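Local coordinates for periplasmic binding protein (Veillonella parvula, PDB 4LJS) that probably captures a metal-chelate ligand, such as a ferric siderophore or haem, and delivers it to an ABC importer in the inner membrane, at residues 238-243 and 271-276; 246-251 and 276-281; 262-267 and 282-287. All blocks are in the same frame, centred on the assembly; numbering follows the deposited sequence.

Interaction 1. Residues 238-243 and 271-276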
loop_
_atom_site.group_PDB
_atom_site.type_symbol
_atom_site.label_atom_id
_atom_site.label_comp_id
_atom_site.label_asym_id
_atom_site.label_seq_id
_atom_site.Cartn_x
_atom_site.Cartn_y
_atom_site.Cartn_z
ATOM N N GLU A 238 -17.499 3.179 -23.561
ATOM C CA GLU A 238 -17.595 4.232 -24.561
ATOM C C GLU A 238 -16.601 5.365 -24.313
ATOM O O GLU A 238 -15.939 5.834 -25.240
ATOM C CB GLU A 238 -19.013 4.789 -24.584
ATOM C CG GLU A 238 -19.166 6.020 -25.435
ATOM C CD GLU A 238 -20.612 6.370 -25.668
ATOM O OE1 GLU A 238 -21.427 6.155 -24.746
ATOM O OE2 GLU A 238 -20.933 6.847 -26.775
ATOM N N ASP A 239 -16.512 5.804 -23.061
ATOM C CA ASP A 239 -15.557 6.838 -22.666
ATOM C C ASP A 239 -14.116 6.350 -22.777
ATOM O O ASP A 239 -13.199 7.136 -23.020
ATOM C CB ASP A 239 -15.837 7.318 -21.239
ATOM C CG ASP A 239 -16.745 8.529 -21.201
ATOM O OD1 ASP A 239 -16.525 9.455 -22.008
ATOM O OD2 ASP A 239 -17.678 8.555 -20.369
ATOM N N VAL A 240 -13.918 5.051 -22.595
ATOM C CA VAL A 240 -12.589 4.475 -22.743
ATOM C C VAL A 240 -12.146 4.526 -24.205
ATOM O O VAL A 240 -10.997 4.847 -24.498
ATOM C CB VAL A 240 -12.527 3.034 -22.197
ATOM C CG1 VAL A 240 -11.166 2.423 -22.464
ATOM C CG2 VAL A 240 -12.829 3.024 -20.705
ATOM N N VAL A 241 -13.066 4.230 -25.118
ATOM C CA VAL A 241 -12.786 4.330 -26.549
ATOM C C VAL A 241 -12.409 5.755 -26.949
ATOM O O VAL A 241 -11.454 5.970 -27.698
ATOM C CB VAL A 241 -13.984 3.866 -27.402
ATOM C CG1 VAL A 241 -13.761 4.206 -28.872
ATOM C CG2 VAL A 241 -14.214 2.375 -27.225
ATOM N N GLU A 242 -13.158 6.728 -26.440
ATOM C CA GLU A 242 -12.879 8.129 -26.732
ATOM C C GLU A 242 -11.524 8.567 -26.171
ATOM O O GLU A 242 -10.719 9.168 -26.880
ATOM C CB GLU A 242 -13.991 9.022 -26.180
ATOM C CG GLU A 242 -13.754 10.510 -26.381
ATOM C CD GLU A 242 -14.862 11.367 -25.785
ATOM O OE1 GLU A 242 -14.541 12.329 -25.052
ATOM O OE2 GLU A 242 -16.051 11.084 -26.049
ATOM N N GLN A 243 -11.278 8.257 -24.901
ATOM C CA GLN A 243 -10.044 8.669 -24.240
ATOM C C GLN A 243 -8.824 7.973 -24.840
ATOM O O GLN A 243 -7.761 8.580 -24.980
ATOM C CB GLN A 243 -10.127 8.429 -22.731
ATOM C CG GLN A 243 -11.085 9.369 -22.014
ATOM C CD GLN A 243 -10.595 10.802 -22.019
ATOM O OE1 GLN A 243 -9.429 11.071 -21.722
ATOM N NE2 GLN A 243 -11.481 11.733 -22.364
ATOM N N SER A 271 -15.497 -5.997 -27.672
ATOM C CA SER A 271 -15.902 -5.558 -28.998
ATOM C C SER A 271 -15.587 -4.082 -29.175
ATOM O O SER A 271 -14.804 -3.706 -30.051
ATOM C CB SER A 271 -17.391 -5.817 -29.222
ATOM O OG SER A 271 -17.670 -7.206 -29.216
ATOM N N GLY A 272 -16.191 -3.252 -28.332
ATOM C CA GLY A 272 -15.958 -1.821 -28.376
ATOM C C GLY A 272 -14.515 -1.470 -28.077
ATOM O O GLY A 272 -13.982 -0.488 -28.594
ATOM N N LEU A 273 -13.872 -2.292 -27.255
ATOM C CA LEU A 273 -12.525 -1.994 -26.786
ATOM C C LEU A 273 -11.420 -2.356 -27.781
ATOM O O LEU A 273 -10.298 -1.866 -27.666
ATOM C CB LEU A 273 -12.272 -2.677 -25.440
ATOM C CG LEU A 273 -13.022 -2.051 -24.266
ATOM C CD1 LEU A 273 -12.567 -2.648 -22.933
ATOM C CD2 LEU A 273 -12.824 -0.543 -24.288
ATOM N N GLN A 274 -11.742 -3.198 -28.757
ATOM C CA GLN A 274 -10.736 -3.715 -29.685
ATOM C C GLN A 274 -9.949 -2.637 -30.431
ATOM O O GLN A 274 -8.780 -2.842 -30.763
ATOM C CB GLN A 274 -11.360 -4.692 -30.690
ATOM C CG GLN A 274 -11.968 -5.942 -30.067
ATOM C CD GLN A 274 -10.970 -6.775 -29.268
ATOM O OE1 GLN A 274 -11.356 -7.512 -28.364
ATOM N NE2 GLN A 274 -9.689 -6.673 -29.609
ATOM N N GLY A 275 -10.587 -1.498 -30.688
ATOM C CA GLY A 275 -9.941 -0.402 -31.389
ATOM C C GLY A 275 -8.958 0.396 -30.544
ATOM O O GLY A 275 -8.099 1.094 -31.075
ATOM N N VAL A 276 -9.079 0.289 -29.225
ATOM C CA VAL A 276 -8.241 1.063 -28.319
ATOM C C VAL A 276 -6.760 0.678 -28.440
ATOM O O VAL A 276 -6.422 -0.504 -28.509
ATOM C CB VAL A 276 -8.733 0.915 -26.862
ATOM C CG1 VAL A 276 -7.799 1.611 -25.898
ATOM C CG2 VAL A 276 -10.150 1.467 -26.729
#
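Val241 sets its CG2 methyl against the carbonyl O of Gly272 and beside the CG2 methyl of Val276, where helix 237-243 meets the turn that follows helix 260-268. Both elements belong to the C-terminal lobe of a two-lobed binding protein, and this is helix-to-turn packing on the flank of that lobe's alpha/beta sheet, made of aliphatic side chains, with methyls also resting on two backbone carbonyl oxygens. Val240 and Val241 are consecutive residues on one side of the helix, and each presents a different branch to the turn. In Val240 it is CG1, anti to the backbone N (chi1 176°), that reaches across to Leu273 CD2 at 3.9 Å, the two side chains meeting at a slant. Leu273 starts off along the contact, but its end swings nearer the helix, so that CD2 also passes 4.4 Å from Val241 CG2. Val276 adds a second contact: its CG2 rests 3.9 Å from the CA of Val241 and 4.1 Å from the O of Val240, fitting against the backbone between the two valines. Short beta-branched side chains suit such a site, since their methyls stand close to the main chain and lose little conformational freedom on burial. Gly272 takes part through its backbone carbonyl alone. The turn is kept compact by a hydrogen bond from Val276 N to Leu273 O (2.9 Å), and Val276 then serves as N-cap residue of helix 277-280. Val276 also touches Asn244 and Pro245 in the loop leaving helix 237-243. The closest approach is between a methyl and a carbonyl, Val241 CG2 standing 3.2 Å from Gly272 O.

Interaction 2. Residues 246-251 and 276-281; sequences DVIFLI and VNALRN
Ala278 directs its CB at the start of strand 247-252, where apolar contact comes first. The methyl sits 3.7 Å from CG1 of Ile248, whose CG1 branch is anti to the carbonyl carbon (chi1 -65°) and carries CD1 to 4.0 Å from Ala278 CB as well. A small residue belongs here: the alpha carbons of Val247 and Ala278 are only 4.6 Å apart, so the helix rides almost on the strand backbone, and one methyl fills the gap between them.

Backbone polarity comes next. The carbonyl O of Asp246 receives a CA-H...O contact from Ala278 (CA to O 3.4 Å, 133° at the hydrogen), a weak interaction made possible by this close approach. The same oxygen accepts a stronger bond from a water at 2.8 Å, which in turn accepts a hydrogen bond from Asn281 ND2 at 3.1 Å. The water thus ties the beginning of the strand to the residue just beyond the helix.

The polar side chains add a looser relation. Asp246 and Asn277 run side by side in the same direction, with carboxylate and amide planes nearly parallel, 3° apart, but OD1 and ND2 stay 4.0 Å from each other. Asp246 has a firmer partner elsewhere, its OD2 accepting from the backbone N of Lys196. An aspartate serves well here, since one carboxylate oxygen can join the entry of this strand to that of its neighbour. Separately, the backbone N of Asn277 donates to Asn244 OD1, at the start of the helix.

In the alpha/beta sheet of the C-terminal lobe, strand 247-252 runs between strands 196-203 and 284-288, parallel to both. The short helix 277-280 packs on its entry, after helix 260-268 and just before strand 284-288 in the chain.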
loop_
_atom_site.group_PDB
_atom_site.type_symbol
_atom_site.label_atom_id
_atom_site.label_comp_id
_atom_site.label_asym_id
_atom_site.label_seq_id
_atom_site.Cartn_x
_atom_site.Cartn_y
_atom_site.Cartn_z
ATOM N N ASP A 246 -2.923 4.652 -24.173
ATOM C CA ASP A 246 -1.804 3.867 -24.684
ATOM C C ASP A 246 -1.563 2.600 -23.874
ATOM O O ASP A 246 -1.040 1.616 -24.399
ATOM C CB ASP A 246 -0.525 4.696 -24.632
ATOM C CG ASP A 246 -0.621 5.955 -25.445
ATOM O OD1 ASP A 246 -1.081 5.876 -26.604
ATOM O OD2 ASP A 246 -0.244 7.022 -24.918
ATOM N N VAL A 247 -1.914 2.650 -22.589
ATOM C CA VAL A 247 -1.684 1.539 -21.667
ATOM C C VAL A 247 -2.776 1.502 -20.591
ATOM O O VAL A 247 -3.141 2.533 -20.019
ATOM C CB VAL A 247 -0.273 1.619 -21.018
ATOM C CG1 VAL A 247 -0.039 2.987 -20.383
ATOM C CG2 VAL A 247 -0.075 0.516 -19.992
ATOM N N ILE A 248 -3.321 0.314 -20.346
ATOM C CA ILE A 248 -4.327 0.136 -19.312
ATOM C C ILE A 248 -3.749 -0.626 -18.134
ATOM O O ILE A 248 -3.118 -1.668 -18.302
ATOM C CB ILE A 248 -5.533 -0.651 -19.833
ATOM C CG1 ILE A 248 -6.254 0.141 -20.923
ATOM C CG2 ILE A 248 -6.490 -0.989 -18.686
ATOM C CD1 ILE A 248 -7.391 -0.618 -21.571
ATOM N N PHE A 249 -3.964 -0.103 -16.938
ATOM C CA PHE A 249 -3.633 -0.855 -15.738
ATOM C C PHE A 249 -4.899 -1.423 -15.115
ATOM O O PHE A 249 -5.828 -0.685 -14.775
ATOM C CB PHE A 249 -2.842 0.007 -14.761
ATOM C CG PHE A 249 -1.491 0.397 -15.283
ATOM C CD1 PHE A 249 -0.432 -0.504 -15.238
ATOM C CD2 PHE A 249 -1.285 1.634 -15.863
ATOM C CE1 PHE A 249 0.806 -0.167 -15.731
ATOM C CE2 PHE A 249 -0.042 1.983 -16.354
ATOM C CZ PHE A 249 1.007 1.081 -16.290
ATOM N N LEU A 250 -4.938 -2.746 -15.012
ATOM C CA LEU A 250 -6.051 -3.444 -14.377
ATOM C C LEU A 250 -5.746 -3.687 -12.904
ATOM O O LEU A 250 -4.932 -4.548 -12.558
ATOM C CB LEU A 250 -6.317 -4.780 -15.072
ATOM C CG LEU A 250 -6.819 -4.738 -16.517
ATOM C CD1 LEU A 250 -7.150 -6.145 -16.996
ATOM C CD2 LEU A 250 -8.030 -3.825 -16.647
ATOM N N ILE A 251 -6.398 -2.920 -12.042
ATOM C CA ILE A 251 -6.206 -3.054 -10.604
ATOM C C ILE A 251 -6.998 -4.239 -10.053
ATOM O O ILE A 251 -8.189 -4.382 -10.327
ATOM C CB ILE A 251 -6.567 -1.745 -9.881
ATOM C CG1 ILE A 251 -5.621 -0.631 -10.346
ATOM C CG2 ILE A 251 -6.493 -1.917 -8.370
ATOM C CD1 ILE A 251 -6.003 0.750 -9.875
ATOM N N VAL A 276 -9.079 0.289 -29.225
ATOM C CA VAL A 276 -8.241 1.063 -28.319
ATOM C C VAL A 276 -6.760 0.678 -28.440
ATOM O O VAL A 276 -6.422 -0.504 -28.509
ATOM C CB VAL A 276 -8.733 0.915 -26.862
ATOM C CG1 VAL A 276 -7.799 1.611 -25.898
ATOM C CG2 VAL A 276 -10.150 1.467 -26.729
ATOM N N ASN A 277 -5.892 1.686 -28.475
ATOM C CA ASN A 277 -4.455 1.481 -28.648
ATOM C C ASN A 277 -3.844 0.472 -27.689
ATOM O O ASN A 277 -3.067 -0.388 -28.103
ATOM C CB ASN A 277 -3.705 2.809 -28.526
ATOM C CG ASN A 277 -3.935 3.719 -29.712
ATOM O OD1 ASN A 277 -4.374 3.278 -30.780
ATOM N ND2 ASN A 277 -3.630 4.999 -29.536
ATOM N N ALA A 278 -4.196 0.587 -26.412
ATOM C CA ALA A 278 -3.680 -0.314 -25.383
ATOM C C ALA A 278 -3.984 -1.776 -25.708
ATOM O O ALA A 278 -3.159 -2.660 -25.466
ATOM C CB ALA A 278 -4.245 0.056 -24.015
ATOM N N LEU A 279 -5.170 -2.021 -26.259
ATOM C CA LEU A 279 -5.551 -3.364 -26.692
ATOM C C LEU A 279 -4.814 -3.810 -27.958
ATOM O O LEU A 279 -4.285 -4.918 -28.009
ATOM C CB LEU A 279 -7.068 -3.470 -26.891
ATOM C CG LEU A 279 -7.872 -3.818 -25.634
ATOM C CD1 LEU A 279 -9.233 -4.360 -26.010
ATOM C CD2 LEU A 279 -7.129 -4.832 -24.806
ATOM N N ARG A 280 -4.777 -2.945 -28.969
ATOM C CA ARG A 280 -4.081 -3.242 -30.221
ATOM C C ARG A 280 -2.625 -3.618 -29.984
ATOM O O ARG A 280 -2.086 -4.509 -30.640
ATOM C CB ARG A 280 -4.124 -2.036 -31.161
ATOM C CG ARG A 280 -5.479 -1.732 -31.775
ATOM C CD ARG A 280 -5.444 -0.420 -32.549
ATOM N NE ARG A 280 -4.329 -0.373 -33.493
ATOM C CZ ARG A 280 -3.222 0.343 -33.317
ATOM N NH1 ARG A 280 -3.077 1.088 -32.231
ATOM N NH2 ARG A 280 -2.261 0.319 -34.233
ATOM N N ASN A 281 -1.998 -2.930 -29.035
ATOM C CA ASN A 281 -0.574 -3.083 -28.781
ATOM C C ASN A 281 -0.271 -3.915 -27.546
ATOM O O ASN A 281 0.867 -3.953 -27.082
ATOM C CB ASN A 281 0.086 -1.705 -28.691
ATOM C CG ASN A 281 -0.097 -0.901 -29.961
ATOM O OD1 ASN A 281 -0.024 -1.442 -31.062
ATOM N ND2 ASN A 281 -0.358 0.389 -29.817
HETATM O O HOH W 1 -0.731 1.924 -27.146
#

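Interaction 3. Residues 262-267 and 282-287; sequences VIMNYV and KRVHFL
Met264, present as selenomethionine, spreads its side chain over Phe286, with the CE methyl resting on the ring face. CE stands 3.7 Å from the ring centroid and 14° from the ring normal, a CH-pi contact over the face, while SE lies higher above that face, 5.1 Å from the centroid, in a Met-aromatic contact. The chain leaves the helix with CG anti to the backbone N (chi1 177°), then bends at both chi2 and chi3; these turns bring the methyl back over the ring, while CB nearer the backbone meets Phe286 CZ at 3.6 Å. The two side chains thus cross at an angle, CE over the face and CB against CZ. Against Val284 the relation differs: the chains slide past each other in opposite directions, with SE 3.7 Å from CG1. Val267, one helical turn along, supports this with a looser touch between its CG1 and that of Val284 at 4.3 Å. A long unbranched side chain suits the position because helix and strand axes stay 10.2 Å apart, a distance it can span. Helix 260-268 runs roughly antiparallel to strand 284-288, as expected for the helical connection of a beta-alpha-beta crossover between the parallel strands 247-252 and 284-288 in the alpha/beta sheet of the C-terminal lobe.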
loop_
_atom_site.group_PDB
_atom_site.type_symbol
_atom_site.label_atom_id
_atom_site.label_comp_id
_atom_site.label_asym_id
_atom_site.label_seq_id
_atom_site.Cartn_x
_atom_site.Cartn_y
_atom_site.Cartn_z
ATOM N N VAL A 262 -9.837 -14.641 -15.829
ATOM C CA VAL A 262 -11.188 -14.307 -16.264
ATOM C C VAL A 262 -11.368 -12.797 -16.402
ATOM O O VAL A 262 -12.027 -12.327 -17.329
ATOM C CB VAL A 262 -12.247 -14.881 -15.300
ATOM C CG1 VAL A 262 -13.652 -14.484 -15.739
ATOM C CG2 VAL A 262 -12.121 -16.394 -15.221
ATOM N N ILE A 263 -10.775 -12.038 -15.485
ATOM C CA ILE A 263 -10.805 -10.582 -15.571
ATOM C C ILE A 263 -10.105 -10.103 -16.840
ATOM O O ILE A 263 -10.658 -9.309 -17.605
ATOM C CB ILE A 263 -10.111 -9.915 -14.368
ATOM C CG1 ILE A 263 -10.816 -10.273 -13.058
ATOM C CG2 ILE A 263 -10.082 -8.409 -14.549
ATOM C CD1 ILE A 263 -12.239 -9.774 -12.967
HETATM N N MSE A 264 -8.884 -10.589 -17.051
HETATM C CA MSE A 264 -8.068 -10.164 -18.182
HETATM C C MSE A 264 -8.762 -10.509 -19.485
HETATM O O MSE A 264 -8.838 -9.690 -20.400
HETATM C CB MSE A 264 -6.693 -10.830 -18.144
HETATM C CG MSE A 264 -5.813 -10.475 -19.337
HETATM SE SE MSE A 264 -5.280 -8.591 -19.357
HETATM C CE MSE A 264 -3.883 -8.646 -17.998
ATOM N N ASN A 265 -9.284 -11.726 -19.556
ATOM C CA ASN A 265 -9.952 -12.181 -20.761
ATOM C C ASN A 265 -11.210 -11.374 -21.068
ATOM O O ASN A 265 -11.518 -11.115 -22.232
ATOM C CB ASN A 265 -10.277 -13.669 -20.673
ATOM C CG ASN A 265 -10.581 -14.268 -22.021
ATOM O OD1 ASN A 265 -11.733 -14.298 -22.452
ATOM N ND2 ASN A 265 -9.545 -14.737 -22.708
ATOM N N TYR A 266 -11.929 -10.970 -20.024
ATOM C CA TYR A 266 -13.103 -10.118 -20.192
ATOM C C TYR A 266 -12.726 -8.771 -20.813
ATOM O O TYR A 266 -13.436 -8.249 -21.673
ATOM C CB TYR A 266 -13.815 -9.903 -18.853
ATOM C CG TYR A 266 -14.955 -8.902 -18.911
ATOM C CD1 TYR A 266 -14.803 -7.611 -18.414
ATOM C CD2 TYR A 266 -16.182 -9.249 -19.461
ATOM C CE1 TYR A 266 -15.846 -6.695 -18.465
ATOM C CE2 TYR A 266 -17.227 -8.341 -19.516
ATOM C CZ TYR A 266 -17.053 -7.068 -19.019
ATOM O OH TYR A 266 -18.094 -6.168 -19.075
ATOM N N VAL A 267 -11.602 -8.215 -20.376
ATOM C CA VAL A 267 -11.151 -6.919 -20.869
ATOM C C VAL A 267 -10.653 -7.021 -22.312
ATOM O O VAL A 267 -11.058 -6.241 -23.177
ATOM C CB VAL A 267 -10.056 -6.329 -19.951
ATOM C CG1 VAL A 267 -9.413 -5.102 -20.582
ATOM C CG2 VAL A 267 -10.642 -5.995 -18.592
ATOM N N LYS A 282 -1.302 -4.574 -27.025
ATOM C CA LYS A 282 -1.157 -5.515 -25.920
ATOM C C LYS A 282 -0.503 -4.875 -24.703
ATOM O O LYS A 282 0.377 -5.458 -24.074
ATOM C CB LYS A 282 -0.388 -6.760 -26.374
ATOM C CG LYS A 282 -1.054 -7.475 -27.549
ATOM C CD LYS A 282 -0.118 -8.472 -28.216
ATOM C CE LYS A 282 -0.149 -9.825 -27.527
ATOM N NZ LYS A 282 -1.451 -10.525 -27.722
ATOM N N ARG A 283 -0.946 -3.668 -24.375
ATOM C CA ARG A 283 -0.429 -2.961 -23.213
ATOM C C ARG A 283 -1.506 -2.867 -22.134
ATOM O O ARG A 283 -2.000 -1.793 -21.796
ATOM C CB ARG A 283 0.128 -1.594 -23.626
ATOM C CG ARG A 283 1.260 -1.715 -24.654
ATOM C CD ARG A 283 1.855 -0.367 -25.037
ATOM N NE ARG A 283 2.385 0.354 -23.879
ATOM C CZ ARG A 283 2.766 1.626 -23.910
ATOM N NH1 ARG A 283 2.679 2.312 -25.042
ATOM N NH2 ARG A 283 3.228 2.215 -22.814
ATOM N N VAL A 284 -1.881 -4.031 -21.619
ATOM C CA VAL A 284 -2.861 -4.135 -20.555
ATOM C C VAL A 284 -2.224 -4.994 -19.481
ATOM O O VAL A 284 -1.930 -6.170 -19.708
ATOM C CB VAL A 284 -4.161 -4.791 -21.055
ATOM C CG1 VAL A 284 -5.176 -4.907 -19.922
ATOM C CG2 VAL A 284 -4.738 -4.006 -22.241
ATOM N N HIS A 285 -1.985 -4.405 -18.314
ATOM C CA HIS A 285 -1.232 -5.097 -17.278
ATOM C C HIS A 285 -1.953 -5.110 -15.940
ATOM O O HIS A 285 -2.669 -4.163 -15.597
ATOM C CB HIS A 285 0.139 -4.443 -17.106
ATOM C CG HIS A 285 0.793 -4.073 -18.399
ATOM N ND1 HIS A 285 1.504 -4.977 -19.159
ATOM C CD2 HIS A 285 0.843 -2.895 -19.069
ATOM C CE1 HIS A 285 1.963 -4.372 -20.240
ATOM N NE2 HIS A 285 1.575 -3.110 -20.210
ATOM N N PHE A 286 -1.744 -6.188 -15.188
ATOM C CA PHE A 286 -2.279 -6.309 -13.839
ATOM C C PHE A 286 -1.525 -5.396 -12.879
ATOM O O PHE A 286 -0.306 -5.261 -12.965
ATOM C CB PHE A 286 -2.164 -7.758 -13.356
ATOM C CG PHE A 286 -3.218 -8.671 -13.915
ATOM C CD1 PHE A 286 -4.561 -8.339 -13.824
ATOM C CD2 PHE A 286 -2.864 -9.866 -14.532
ATOM C CE1 PHE A 286 -5.541 -9.187 -14.327
ATOM C CE2 PHE A 286 -3.836 -10.718 -15.040
ATOM C CZ PHE A 286 -5.178 -10.376 -14.940
ATOM N N LEU A 287 -2.259 -4.774 -11.963
ATOM C CA LEU A 287 -1.663 -3.934 -10.933
ATOM C C LEU A 287 -2.337 -4.259 -9.599
ATOM O O LEU A 287 -3.516 -3.958 -9.401
ATOM C CB LEU A 287 -1.828 -2.454 -11.295
ATOM C CG LEU A 287 -1.282 -1.371 -10.353
ATOM C CD1 LEU A 287 0.207 -1.548 -10.080
ATOM C CD2 LEU A 287 -1.558 0.022 -10.927
#

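In the fold
Interactions 1 and 2 share Val276: its side chain packs on helix 237-243, while its backbone opens the short helix that lies on strand 247-252. Interaction 3 then takes up the chain where that helix ends, in a Schellman motif with Lys282 at positive phi, and follows it into strand 284-288, the sheet neighbour of 247-252. Their chemistry differs accordingly. Interaction 1 is largely buried, though far from the chain's centre, with Val241 and Gly272 exposed, and is made by small aliphatic groups. Interaction 2, at the strand entry, mixes a buried methyl contact with water and backbone polarity. Interaction 3, only partly buried, relies on the bent Met264 side chain and an aromatic face.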